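Side-chain contacts in Alr1585 protein (Nostoc sp., PDB 5C2I), which is a haem peroxidase of the dye-decolorizing type, assembled as a tetramer, and probably uses hydrogen peroxide to oxidise dyes and other substrates: residues N33-H38 with A232-I237; D226-K231 with G359-R364; Q207-K212 with V216-N221. The protein carries 1 engineered substitution. All coordinates share one frame; numbering follows the deposited sequence.

Segment 33-38, between helix 24-29 and strand 42-50, meets 232-237; interaction 1 so closes a chain loop of almost two hundred residues. Interaction 3 (207-212 with 216-221) lies wholly within it and is a local turn into helix 212-221. Interaction 2 opens at 226-231, inside the loop, and closes at 359-364, beyond it, so it crosses interaction 1 and follows interaction 3 in series. The three touch. L209 of interaction 3 is backbone-bonded to P230 of interaction 2 and A232 of interaction 1. Q207 reaches the carbonyl of R364. Together they tie the N-terminal segment 33-38 and helix 212-221 to strand 363-369, whose R364 meets the haem.

Interaction 1. Residues N33-H38 with A232-I237; sequences NILKGH and APLDSI
I237 reaches I34 with the end of its side chain. Its CG1 stands anti to the backbone N (chi1 -167°) and chi2 is also extended, which carries CD1 out to I34. I237 CD1 lies 3.4 Å from I34 O and 3.6 Å from I34 CG2. The same I237 uses its other branch on L35. I237 CG2 is 3.7 Å from L35 CD2, and that methyl of L35 also meets L234 CD2 at 3.7 Å. L35 and L234 meet nearly at right angles, while I237 runs at a slant to both I34 and L35. All four residues are buried, and this apolar patch is the tight part of the contact.

Away from this patch lie residues that make no contact across the two segments; K36, H38, D235 and S236 there are partly exposed, whereas N33 is buried. N33 OD1 accepts from H38 N at 2.9 Å, with the donor tilted 27° from the carbonyl plane, and this bond bridges the base of the 33-38 turn. S236 OG gives a 2.7 Å bond to P233 O, which also takes S236 N and helps to hold the 3-10 turn 234-236.

F389 of strand 383-390 packs on both I34 and I237. R365 of strand 363-369 bonds to the carbonyls of N33 and I34, and K36 forms a salt bridge to D214 of helix 212-221.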
loop_
_atom_site.group_PDB
_atom_site.type_symbol
_atom_site.label_atom_id
_atom_site.label_comp_id
_atom_site.label_asym_id
_atom_site.label_seq_id
_atom_site.Cartn_x
_atom_site.Cartn_y
_atom_site.Cartn_z
ATOM N N ASN A 33 10.978 -14.515 -24.898
ATOM C CA ASN A 33 9.786 -13.685 -25.127
ATOM C C ASN A 33 8.940 -14.132 -26.307
ATOM O O ASN A 33 7.900 -13.523 -26.582
ATOM C CB ASN A 33 10.174 -12.198 -25.283
ATOM C CG ASN A 33 9.023 -11.237 -25.046
ATOM O OD1 ASN A 33 8.161 -11.452 -24.189
ATOM N ND2 ASN A 33 9.035 -10.135 -25.790
ATOM N N ILE A 34 9.322 -15.220 -26.955
ATOM C CA ILE A 34 8.604 -15.698 -28.115
ATOM C C ILE A 34 7.660 -16.850 -27.699
ATOM O O ILE A 34 6.464 -16.672 -27.705
ATOM C CB ILE A 34 9.573 -16.105 -29.232
ATOM C CG1 ILE A 34 10.372 -14.856 -29.707
ATOM C CG2 ILE A 34 8.825 -16.689 -30.424
ATOM C CD1 ILE A 34 11.610 -15.185 -30.569
ATOM N N LEU A 35 8.227 -17.990 -27.273
ATOM C CA LEU A 35 7.427 -19.108 -26.792
ATOM C C LEU A 35 6.704 -18.825 -25.480
ATOM O O LEU A 35 5.633 -19.402 -25.233
ATOM C CB LEU A 35 8.265 -20.366 -26.657
ATOM C CG LEU A 35 8.930 -20.840 -27.943
ATOM C CD1 LEU A 35 9.722 -22.107 -27.678
ATOM C CD2 LEU A 35 7.929 -21.041 -29.079
ATOM N N LYS A 36 7.304 -17.965 -24.651
ATOM C CA LYS A 36 6.698 -17.535 -23.402
ATOM C C LYS A 36 7.121 -16.113 -23.161
ATOM O O LYS A 36 8.291 -15.756 -23.317
ATOM C CB LYS A 36 7.161 -18.444 -22.234
ATOM C CG LYS A 36 6.604 -18.061 -20.854
ATOM C CD LYS A 36 6.684 -19.251 -19.894
ATOM C CE LYS A 36 6.432 -18.837 -18.441
ATOM N NZ LYS A 36 5.105 -18.147 -18.355
ATOM N N GLY A 37 6.178 -15.282 -22.755
ATOM C CA GLY A 37 6.450 -13.859 -22.494
ATOM C C GLY A 37 7.470 -13.634 -21.392
ATOM O O GLY A 37 7.562 -14.419 -20.451
ATOM N N HIS A 38 8.276 -12.580 -21.528
ATOM C CA HIS A 38 9.333 -12.310 -20.522
ATOM C C HIS A 38 8.760 -12.044 -19.120
ATOM O O HIS A 38 9.458 -12.250 -18.143
ATOM C CB HIS A 38 10.309 -11.198 -20.965
ATOM C CG HIS A 38 9.686 -9.849 -21.173
ATOM N ND1 HIS A 38 9.137 -9.113 -20.139
ATOM C CD2 HIS A 38 9.600 -9.068 -22.276
ATOM C CE1 HIS A 38 8.709 -7.954 -20.608
ATOM N NE2 HIS A 38 8.981 -7.898 -21.902
ATOM N N ALA A 232 -0.471 -24.802 -29.543
ATOM C CA ALA A 232 -0.176 -24.548 -30.960
ATOM C C ALA A 232 1.152 -25.204 -31.332
ATOM O O ALA A 232 2.029 -25.368 -30.469
ATOM C CB ALA A 232 -0.103 -23.063 -31.228
ATOM N N PRO A 233 1.302 -25.609 -32.614
ATOM C CA PRO A 233 2.562 -26.229 -33.032
ATOM C C PRO A 233 3.639 -25.178 -33.134
ATOM O O PRO A 233 3.350 -24.006 -33.402
ATOM C CB PRO A 233 2.224 -26.811 -34.399
ATOM C CG PRO A 233 1.134 -25.959 -34.915
ATOM C CD PRO A 233 0.346 -25.497 -33.713
ATOM N N LEU A 234 4.882 -25.593 -32.992
ATOM C CA LEU A 234 5.998 -24.677 -33.110
ATOM C C LEU A 234 6.065 -23.953 -34.446
ATOM O O LEU A 234 6.481 -22.817 -34.472
ATOM C CB LEU A 234 7.338 -25.352 -32.802
ATOM C CG LEU A 234 7.577 -25.718 -31.328
ATOM C CD1 LEU A 234 8.899 -26.475 -31.250
ATOM C CD2 LEU A 234 7.622 -24.501 -30.448
ATOM N N ASP A 235 5.625 -24.595 -35.515
ATOM C CA ASP A 235 5.657 -23.947 -36.830
ATOM C C ASP A 235 4.628 -22.838 -37.030
ATOM O O ASP A 235 4.648 -22.168 -38.067
ATOM C CB ASP A 235 5.642 -24.966 -37.975
ATOM C CG ASP A 235 4.334 -25.649 -38.163
ATOM O OD1 ASP A 235 3.356 -25.410 -37.458
ATOM O OD2 ASP A 235 4.267 -26.440 -39.092
ATOM N N SER A 236 3.784 -22.594 -36.021
ATOM C CA SER A 236 2.902 -21.451 -36.035
ATOM C C SER A 236 3.574 -20.190 -35.459
ATOM O O SER A 236 3.007 -19.096 -35.521
ATOM C CB SER A 236 1.592 -21.722 -35.302
ATOM O OG SER A 236 1.884 -21.743 -33.910
ATOM N N ILE A 237 4.793 -20.331 -34.957
ATOM C CA ILE A 237 5.502 -19.186 -34.419
ATOM C C ILE A 237 6.999 -19.128 -34.815
ATOM O O ILE A 237 7.543 -18.025 -34.952
ATOM C CB ILE A 237 5.320 -19.120 -32.871
ATOM C CG1 ILE A 237 5.751 -17.793 -32.292
ATOM C CG2 ILE A 237 6.044 -20.271 -32.147
ATOM C CD1 ILE A 237 5.367 -17.590 -30.833
#

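Interaction 2. Residues D226-K231 with G359-R364; sequences DKWDPK and GHRITR. With HEM (protoporphyrin IX containing Fe), chain E; EDO (1,2-ethanediol), chain G.
R361 carries the hydrogen bonds to K231. Its chain bends at chi3 (-70°), and the guanidinium approaches end-on. R361 NH1 bonds to K231 O at 3.0 Å and R361 NH2 to the same oxygen at 3.1 Å. K231 O lies in the guanidinium plane, and both nitrogens come from one face of the carbonyl plane. R361 NE bonds to the carbonyl of R358, which helps to fix its rotation.

Packing adds W228. R361 CD sits at the edge of the indole, 4.1 Å from W228 CZ2. Ring and guanidinium planes are 85° apart, so they do not stack.

The ionic part lies within 226-231. K231 NZ makes a 2.7 Å salt bridge to D229 OD1. K231 N bonds to the same oxygen from the opposite face, closing an Asx turn. This turn shapes the backbone next to the carbonyl that R361 grips.

The last group is haem binding. R364 NH1 lies 2.9 Å and R364 NH2 3.0 Å from HEM O2A, an oxygen of a haem propionate, and both bond to it. One guanidinium face lies over HEM C4D. R364 NH1 also donates to water 1, which is bound to the haem iron at 2.3 Å. I362 CD1 packs on the porphyrin rim. An arginine beside the iron-bound water is consistent with the distal haem pocket of DyP-type peroxidases.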
loop_
_atom_site.group_PDB
_atom_site.type_symbol
_atom_site.label_atom_id
_atom_site.label_comp_id
_atom_site.label_asym_id
_atom_site.label_seq_id
_atom_site.Cartn_x
_atom_site.Cartn_y
_atom_site.Cartn_z
ATOM N N ASP A 226 -11.480 -28.874 -22.265
ATOM C CA ASP A 226 -12.571 -29.633 -22.890
ATOM C C ASP A 226 -13.423 -28.841 -23.899
ATOM O O ASP A 226 -14.159 -29.459 -24.663
ATOM C CB ASP A 226 -13.402 -30.417 -21.880
ATOM C CG ASP A 226 -14.203 -29.584 -20.923
ATOM O OD1 ASP A 226 -14.410 -28.397 -21.091
ATOM O OD2 ASP A 226 -14.679 -30.225 -19.951
ATOM N N LYS A 227 -13.322 -27.522 -23.919
ATOM C CA LYS A 227 -14.020 -26.715 -24.947
ATOM C C LYS A 227 -13.113 -26.035 -25.981
ATOM O O LYS A 227 -13.566 -25.646 -27.068
ATOM C CB LYS A 227 -14.874 -25.634 -24.260
ATOM C CG LYS A 227 -15.969 -26.204 -23.370
ATOM C CD LYS A 227 -17.036 -26.899 -24.207
ATOM C CE LYS A 227 -17.934 -27.763 -23.320
ATOM N NZ LYS A 227 -18.811 -26.867 -22.546
ATOM N N TRP A 228 -11.855 -25.849 -25.649
ATOM C CA TRP A 228 -10.901 -25.152 -26.509
ATOM C C TRP A 228 -9.502 -25.624 -26.166
ATOM O O TRP A 228 -9.131 -25.629 -24.989
ATOM C CB TRP A 228 -10.947 -23.632 -26.296
ATOM C CG TRP A 228 -9.839 -22.880 -26.933
ATOM C CD1 TRP A 228 -8.745 -22.316 -26.300
ATOM C CD2 TRP A 228 -9.654 -22.606 -28.347
ATOM N NE1 TRP A 228 -7.960 -21.670 -27.217
ATOM C CE2 TRP A 228 -8.481 -21.836 -28.474
ATOM C CE3 TRP A 228 -10.399 -22.876 -29.490
ATOM C CZ2 TRP A 228 -8.001 -21.377 -29.723
ATOM C CZ3 TRP A 228 -9.923 -22.407 -30.730
ATOM C CH2 TRP A 228 -8.746 -21.701 -30.827
ATOM N N ASP A 229 -8.748 -26.027 -27.189
ATOM C CA ASP A 229 -7.334 -26.388 -27.037
ATOM C C ASP A 229 -6.434 -25.200 -27.393
ATOM O O ASP A 229 -6.283 -24.874 -28.562
ATOM C CB ASP A 229 -7.028 -27.586 -27.943
ATOM C CG ASP A 229 -5.591 -28.079 -27.824
ATOM O OD1 ASP A 229 -4.794 -27.492 -27.044
ATOM O OD2 ASP A 229 -5.284 -29.083 -28.507
ATOM N N PRO A 230 -5.782 -24.557 -26.392
ATOM C CA PRO A 230 -4.931 -23.417 -26.669
ATOM C C PRO A 230 -3.498 -23.739 -27.145
ATOM O O PRO A 230 -2.761 -22.851 -27.536
ATOM C CB PRO A 230 -4.820 -22.752 -25.304
ATOM C CG PRO A 230 -4.771 -23.915 -24.381
ATOM C CD PRO A 230 -5.804 -24.884 -24.946
ATOM N N LYS A 231 -3.115 -24.999 -27.135
ATOM C CA LYS A 231 -1.820 -25.376 -27.643
ATOM C C LYS A 231 -1.689 -25.055 -29.117
ATOM O O LYS A 231 -2.669 -25.016 -29.856
ATOM C CB LYS A 231 -1.583 -26.883 -27.455
ATOM C CG LYS A 231 -1.450 -27.264 -25.989
ATOM C CD LYS A 231 -1.068 -28.721 -25.749
ATOM C CE LYS A 231 -1.988 -29.868 -26.018
ATOM N NZ LYS A 231 -3.409 -29.561 -25.912
ATOM N N GLY A 359 -4.544 -21.883 -37.677
ATOM C CA GLY A 359 -3.234 -21.531 -38.195
ATOM C C GLY A 359 -3.047 -20.026 -38.340
ATOM O O GLY A 359 -1.908 -19.560 -38.502
ATOM N N HIS A 360 -4.138 -19.256 -38.228
ATOM C CA HIS A 360 -4.076 -17.808 -38.287
ATOM C C HIS A 360 -3.805 -17.128 -36.956
ATOM O O HIS A 360 -3.669 -15.898 -36.914
ATOM C CB HIS A 360 -5.358 -17.207 -38.891
ATOM C CG HIS A 360 -5.718 -17.752 -40.233
ATOM N ND1 HIS A 360 -4.907 -17.606 -41.345
ATOM C CD2 HIS A 360 -6.766 -18.514 -40.625
ATOM C CE1 HIS A 360 -5.479 -18.203 -42.382
ATOM N NE2 HIS A 360 -6.599 -18.780 -41.960
ATOM N N ARG A 361 -3.711 -17.884 -35.869
ATOM C CA ARG A 361 -3.540 -17.301 -34.540
ATOM C C ARG A 361 -2.233 -16.518 -34.434
ATOM O O ARG A 361 -1.253 -16.829 -35.117
ATOM C CB ARG A 361 -3.546 -18.405 -33.460
ATOM C CG ARG A 361 -4.913 -19.012 -33.131
ATOM C CD ARG A 361 -4.825 -20.122 -32.078
ATOM N NE ARG A 361 -4.173 -21.318 -32.621
ATOM C CZ ARG A 361 -3.811 -22.383 -31.881
ATOM N NH1 ARG A 361 -4.038 -22.399 -30.582
ATOM N NH2 ARG A 361 -3.220 -23.418 -32.459
ATOM N N ILE A 362 -2.210 -15.580 -33.500
ATOM C CA ILE A 362 -1.023 -14.811 -33.189
ATOM C C ILE A 362 -0.692 -14.937 -31.698
ATOM O O ILE A 362 -1.557 -15.188 -30.874
ATOM C CB ILE A 362 -1.215 -13.321 -33.518
ATOM C CG1 ILE A 362 -2.422 -12.735 -32.781
ATOM C CG2 ILE A 362 -1.354 -13.129 -35.037
ATOM C CD1 ILE A 362 -2.471 -11.203 -32.826
ATOM N N THR A 363 0.588 -14.773 -31.371
ATOM C CA THR A 363 1.039 -14.864 -29.992
ATOM C C THR A 363 1.382 -13.452 -29.530
ATOM O O THR A 363 2.311 -12.826 -30.044
ATOM C CB THR A 363 2.258 -15.792 -29.923
ATOM O OG1 THR A 363 1.896 -17.108 -30.360
ATOM C CG2 THR A 363 2.852 -15.866 -28.511
ATOM N N ARG A 364 0.589 -12.918 -28.619
ATOM C CA ARG A 364 0.648 -11.490 -28.273
ATOM C C ARG A 364 1.650 -11.248 -27.108
ATOM O O ARG A 364 1.693 -12.024 -26.106
ATOM C CB ARG A 364 -0.748 -10.991 -27.933
ATOM C CG ARG A 364 -1.663 -10.976 -29.163
ATOM C CD ARG A 364 -3.092 -10.554 -28.825
ATOM N NE ARG A 364 -3.679 -11.614 -28.011
ATOM C CZ ARG A 364 -4.482 -11.425 -26.970
ATOM N NH1 ARG A 364 -4.849 -10.216 -26.606
ATOM N NH2 ARG A 364 -4.924 -12.457 -26.292
HETATM C CHA HEM E . -8.089 -10.489 -27.356
HETATM C CHB HEM E . -8.091 -5.749 -26.472
HETATM C CHC HEM E . -5.745 -4.992 -30.636
HETATM C CHD HEM E . -5.990 -9.703 -31.595
HETATM C C1A HEM E . -8.314 -9.260 -26.759
HETATM C C2A HEM E . -9.022 -9.059 -25.538
HETATM C C3A HEM E . -9.020 -7.730 -25.294
HETATM C C4A HEM E . -8.295 -7.119 -26.342
HETATM C CMA HEM E . -9.608 -7.005 -24.114
HETATM C CAA HEM E . -9.670 -10.126 -24.645
HETATM C CBA HEM E . -8.798 -10.784 -23.573
HETATM C CGA HEM E . -7.652 -11.491 -24.243
HETATM O O1A HEM E . -7.770 -12.660 -24.714
HETATM O O2A HEM E . -6.576 -10.898 -24.332
HETATM C C1B HEM E . -7.402 -5.154 -27.527
HETATM C C2B HEM E . -7.127 -3.744 -27.617
HETATM C C3B HEM E . -6.448 -3.536 -28.735
HETATM C C4B HEM E . -6.357 -4.845 -29.386
HETATM C CMB HEM E . -7.516 -2.735 -26.595
HETATM C CAB HEM E . -5.844 -2.307 -29.307
HETATM C CBB HEM E . -5.485 -1.237 -28.576
HETATM C C1C HEM E . -5.644 -6.220 -31.309
HETATM C C2C HEM E . -5.192 -6.406 -32.599
HETATM C C3C HEM E . -5.287 -7.746 -32.874
HETATM C C4C HEM E . -5.779 -8.365 -31.719
HETATM C CMC HEM E . -4.631 -5.375 -33.536
HETATM C CAC HEM E . -4.989 -8.470 -34.109
HETATM C CBC HEM E . -5.058 -8.039 -35.344
HETATM C C1D HEM E . -6.487 -10.273 -30.424
HETATM C C2D HEM E . -6.622 -11.719 -30.291
HETATM C C3D HEM E . -7.244 -11.944 -29.142
HETATM C C4D HEM E . -7.437 -10.600 -28.555
HETATM C CMD HEM E . -6.177 -12.795 -31.269
HETATM C CAD HEM E . -7.568 -13.288 -28.556
HETATM C CBD HEM E . -8.903 -13.861 -29.045
HETATM C CGD HEM E . -9.116 -15.212 -28.444
HETATM O O1D HEM E . -10.165 -15.376 -27.826
HETATM O O2D HEM E . -8.270 -16.164 -28.560
HETATM N NA HEM E . -7.940 -8.057 -27.282
HETATM N NB HEM E . -6.998 -5.725 -28.618
HETATM N NC HEM E . -6.096 -7.403 -30.802
HETATM N ND HEM E . -7.055 -9.630 -29.401
HETATM FE FE HEM E . -7.055 -7.736 -29.040
HETATM C C1 EDO G . 1.582 -20.521 -40.532
HETATM O O1 EDO G . 1.088 -19.181 -40.644
HETATM C C2 EDO G . 0.643 -21.520 -39.853
HETATM O O2 EDO G . 0.150 -21.149 -38.567
HETATM O O HOH W 1 -4.891 -7.789 -28.155
#

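Interaction 3. Residues Q207-K212 with V216-N221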
loop_
_atom_site.group_PDB
_atom_site.type_symbol
_atom_site.label_atom_id
_atom_site.label_comp_id
_atom_site.label_asym_id
_atom_site.label_seq_id
_atom_site.Cartn_x
_atom_site.Cartn_y
_atom_site.Cartn_z
ATOM N N GLN A 207 -4.143 -17.176 -25.395
ATOM C CA GLN A 207 -2.876 -17.240 -26.144
ATOM C C GLN A 207 -2.604 -18.641 -26.691
ATOM O O GLN A 207 -2.930 -19.637 -26.042
ATOM C CB GLN A 207 -1.718 -16.863 -25.259
ATOM C CG GLN A 207 -1.780 -15.458 -24.705
ATOM C CD GLN A 207 -1.045 -14.461 -25.560
ATOM O OE1 GLN A 207 -1.043 -14.539 -26.805
ATOM N NE2 GLN A 207 -0.371 -13.538 -24.891
ATOM N N PRO A 208 -1.981 -18.726 -27.862
ATOM C CA PRO A 208 -1.309 -19.985 -28.196
ATOM C C PRO A 208 -0.278 -20.352 -27.142
ATOM O O PRO A 208 0.472 -19.468 -26.694
ATOM C CB PRO A 208 -0.605 -19.673 -29.523
ATOM C CG PRO A 208 -1.195 -18.424 -30.026
ATOM C CD PRO A 208 -1.696 -17.664 -28.844
ATOM N N LEU A 209 -0.230 -21.621 -26.750
ATOM C CA LEU A 209 0.680 -22.067 -25.702
ATOM C C LEU A 209 1.666 -23.068 -26.264
ATOM O O LEU A 209 1.295 -23.939 -27.084
ATOM C CB LEU A 209 -0.096 -22.703 -24.543
ATOM C CG LEU A 209 -1.185 -21.792 -23.939
ATOM C CD1 LEU A 209 -1.837 -22.516 -22.762
ATOM C CD2 LEU A 209 -0.586 -20.477 -23.469
ATOM N N PHE A 210 2.895 -22.994 -25.752
ATOM C CA PHE A 210 4.015 -23.814 -26.232
ATOM C C PHE A 210 4.805 -24.502 -25.133
ATOM O O PHE A 210 5.164 -25.649 -25.273
ATOM C CB PHE A 210 4.990 -22.926 -27.032
ATOM C CG PHE A 210 4.330 -22.184 -28.150
ATOM C CD1 PHE A 210 4.040 -22.821 -29.343
ATOM C CD2 PHE A 210 3.974 -20.866 -28.007
ATOM C CE1 PHE A 210 3.399 -22.138 -30.367
ATOM C CE2 PHE A 210 3.326 -20.188 -29.026
ATOM C CZ PHE A 210 3.081 -20.834 -30.202
ATOM N N MET A 211 5.040 -23.802 -24.037
ATOM C CA MET A 211 5.870 -24.310 -22.957
ATOM C C MET A 211 5.037 -25.022 -21.895
ATOM O O MET A 211 3.923 -24.553 -21.548
ATOM C CB MET A 211 6.682 -23.162 -22.318
ATOM C CG MET A 211 7.518 -22.331 -23.268
ATOM S SD MET A 211 8.689 -23.329 -24.205
ATOM C CE MET A 211 9.719 -23.959 -22.925
ATOM N N LYS A 212 5.577 -26.114 -21.392
ATOM C CA LYS A 212 4.916 -26.936 -20.353
ATOM C C LYS A 212 4.344 -26.114 -19.188
ATOM O O LYS A 212 3.209 -26.369 -18.746
ATOM C CB LYS A 212 5.843 -28.015 -19.806
ATOM C CG LYS A 212 5.166 -28.922 -18.750
ATOM C CD LYS A 212 6.025 -30.102 -18.336
ATOM C CE LYS A 212 5.312 -30.908 -17.274
ATOM N NZ LYS A 212 6.087 -32.096 -16.890
ATOM N N VAL A 216 0.396 -26.647 -18.646
ATOM C CA VAL A 216 -0.131 -27.313 -17.452
ATOM C C VAL A 216 -0.976 -26.363 -16.587
ATOM O O VAL A 216 -2.059 -26.738 -16.126
ATOM C CB VAL A 216 1.023 -27.958 -16.679
ATOM C CG1 VAL A 216 0.529 -28.485 -15.349
ATOM C CG2 VAL A 216 1.599 -29.109 -17.503
ATOM N N ARG A 217 -0.497 -25.143 -16.384
ATOM C CA ARG A 217 -1.234 -24.133 -15.623
ATOM C C ARG A 217 -2.579 -23.872 -16.267
ATOM O O ARG A 217 -3.584 -23.809 -15.593
ATOM C CB ARG A 217 -0.469 -22.810 -15.553
ATOM C CG ARG A 217 -1.126 -21.729 -14.676
ATOM C CD ARG A 217 -0.523 -20.318 -14.896
ATOM N NE ARG A 217 -0.807 -19.883 -16.260
ATOM C CZ ARG A 217 0.093 -19.696 -17.232
ATOM N NH1 ARG A 217 1.384 -19.824 -17.005
ATOM N NH2 ARG A 217 -0.316 -19.354 -18.433
ATOM N N GLU A 218 -2.582 -23.656 -17.578
ATOM C CA GLU A 218 -3.816 -23.357 -18.261
ATOM C C GLU A 218 -4.771 -24.528 -18.263
ATOM O O GLU A 218 -5.977 -24.342 -18.067
ATOM C CB GLU A 218 -3.556 -22.823 -19.655
ATOM C CG GLU A 218 -2.838 -21.479 -19.623
ATOM C CD GLU A 218 -3.737 -20.317 -19.201
ATOM O OE1 GLU A 218 -4.948 -20.377 -19.482
ATOM O OE2 GLU A 218 -3.225 -19.327 -18.623
ATOM N N ARG A 219 -4.258 -25.740 -18.402
ATOM C CA ARG A 219 -5.096 -26.930 -18.388
ATOM C C ARG A 219 -5.859 -27.105 -17.064
ATOM O O ARG A 219 -7.072 -27.442 -17.092
ATOM C CB ARG A 219 -4.280 -28.185 -18.685
ATOM C CG ARG A 219 -5.079 -29.456 -18.929
ATOM C CD ARG A 219 -4.185 -30.663 -18.978
ATOM N NE ARG A 219 -3.503 -30.845 -20.220
ATOM C CZ ARG A 219 -2.192 -31.082 -20.337
ATOM N NH1 ARG A 219 -1.397 -31.205 -19.288
ATOM N NH2 ARG A 219 -1.688 -31.235 -21.542
ATOM N N VAL A 220 -5.150 -26.969 -15.940
ATOM C CA VAL A 220 -5.785 -27.176 -14.647
ATOM C C VAL A 220 -6.834 -26.095 -14.411
ATOM O O VAL A 220 -7.836 -26.362 -13.777
ATOM C CB VAL A 220 -4.775 -27.263 -13.486
ATOM C CG1 VAL A 220 -4.306 -25.903 -13.089
ATOM C CG2 VAL A 220 -5.439 -27.972 -12.297
ATOM N N ASN A 221 -6.660 -24.915 -14.984
ATOM C CA ASN A 221 -7.633 -23.805 -14.807
ATOM C C ASN A 221 -8.693 -23.682 -15.873
ATOM O O ASN A 221 -9.560 -22.848 -15.777
ATOM C CB ASN A 221 -6.876 -22.482 -14.638
ATOM C CG ASN A 221 -6.115 -22.448 -13.316
ATOM O OD1 ASN A 221 -6.717 -22.592 -12.256
ATOM N ND2 ASN A 221 -4.812 -22.366 -13.381
#
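L209 and E218 meet with their side chains at about a right angle. The methyl CD1 of L209 presses on the aliphatic part of E218, 3.5 Å from E218 CG and 3.6 Å from E218 CB. The glutamate bends at chi2 (-74°), and its carboxylate swings to R217, its neighbour in the chain. R217 NH2 bonds to the anti lone pair of E218 OE2 at 2.9 Å, with an N-H...O angle of 166°. The carboxylate oxygen lies in the guanidinium plane, so the salt bridge is made edge-on. R217 NE adds a weak bond to the same oxygen, and R217 NH1 pairs with D214. The carboxylate is thus turned to R217 while CB and CG lie against the leucine.

K212 and V216 show a different orientation. Their side chains lie side by side and point the same way. The lysine chain is extended from CB to NZ, and its CG is 3.8 Å from V216 CG2. The backbones are joined too. V216 N donates to K212 O at 2.8 Å. The methyl V216 CG2 also rests 3.4 Å from K212 O. At its far end, K212 NZ has a long, weak ion pair with D16.

Beyond the contact, N221 OD1 accepts from the backbone N of V308 of the second subunit. The K212-V216 bond is the i to i+4 bond of an alpha-helix, here in the first turn of helix 212-221. M211 takes the N-cap position, and L209 in the entering loop folds back on the helix.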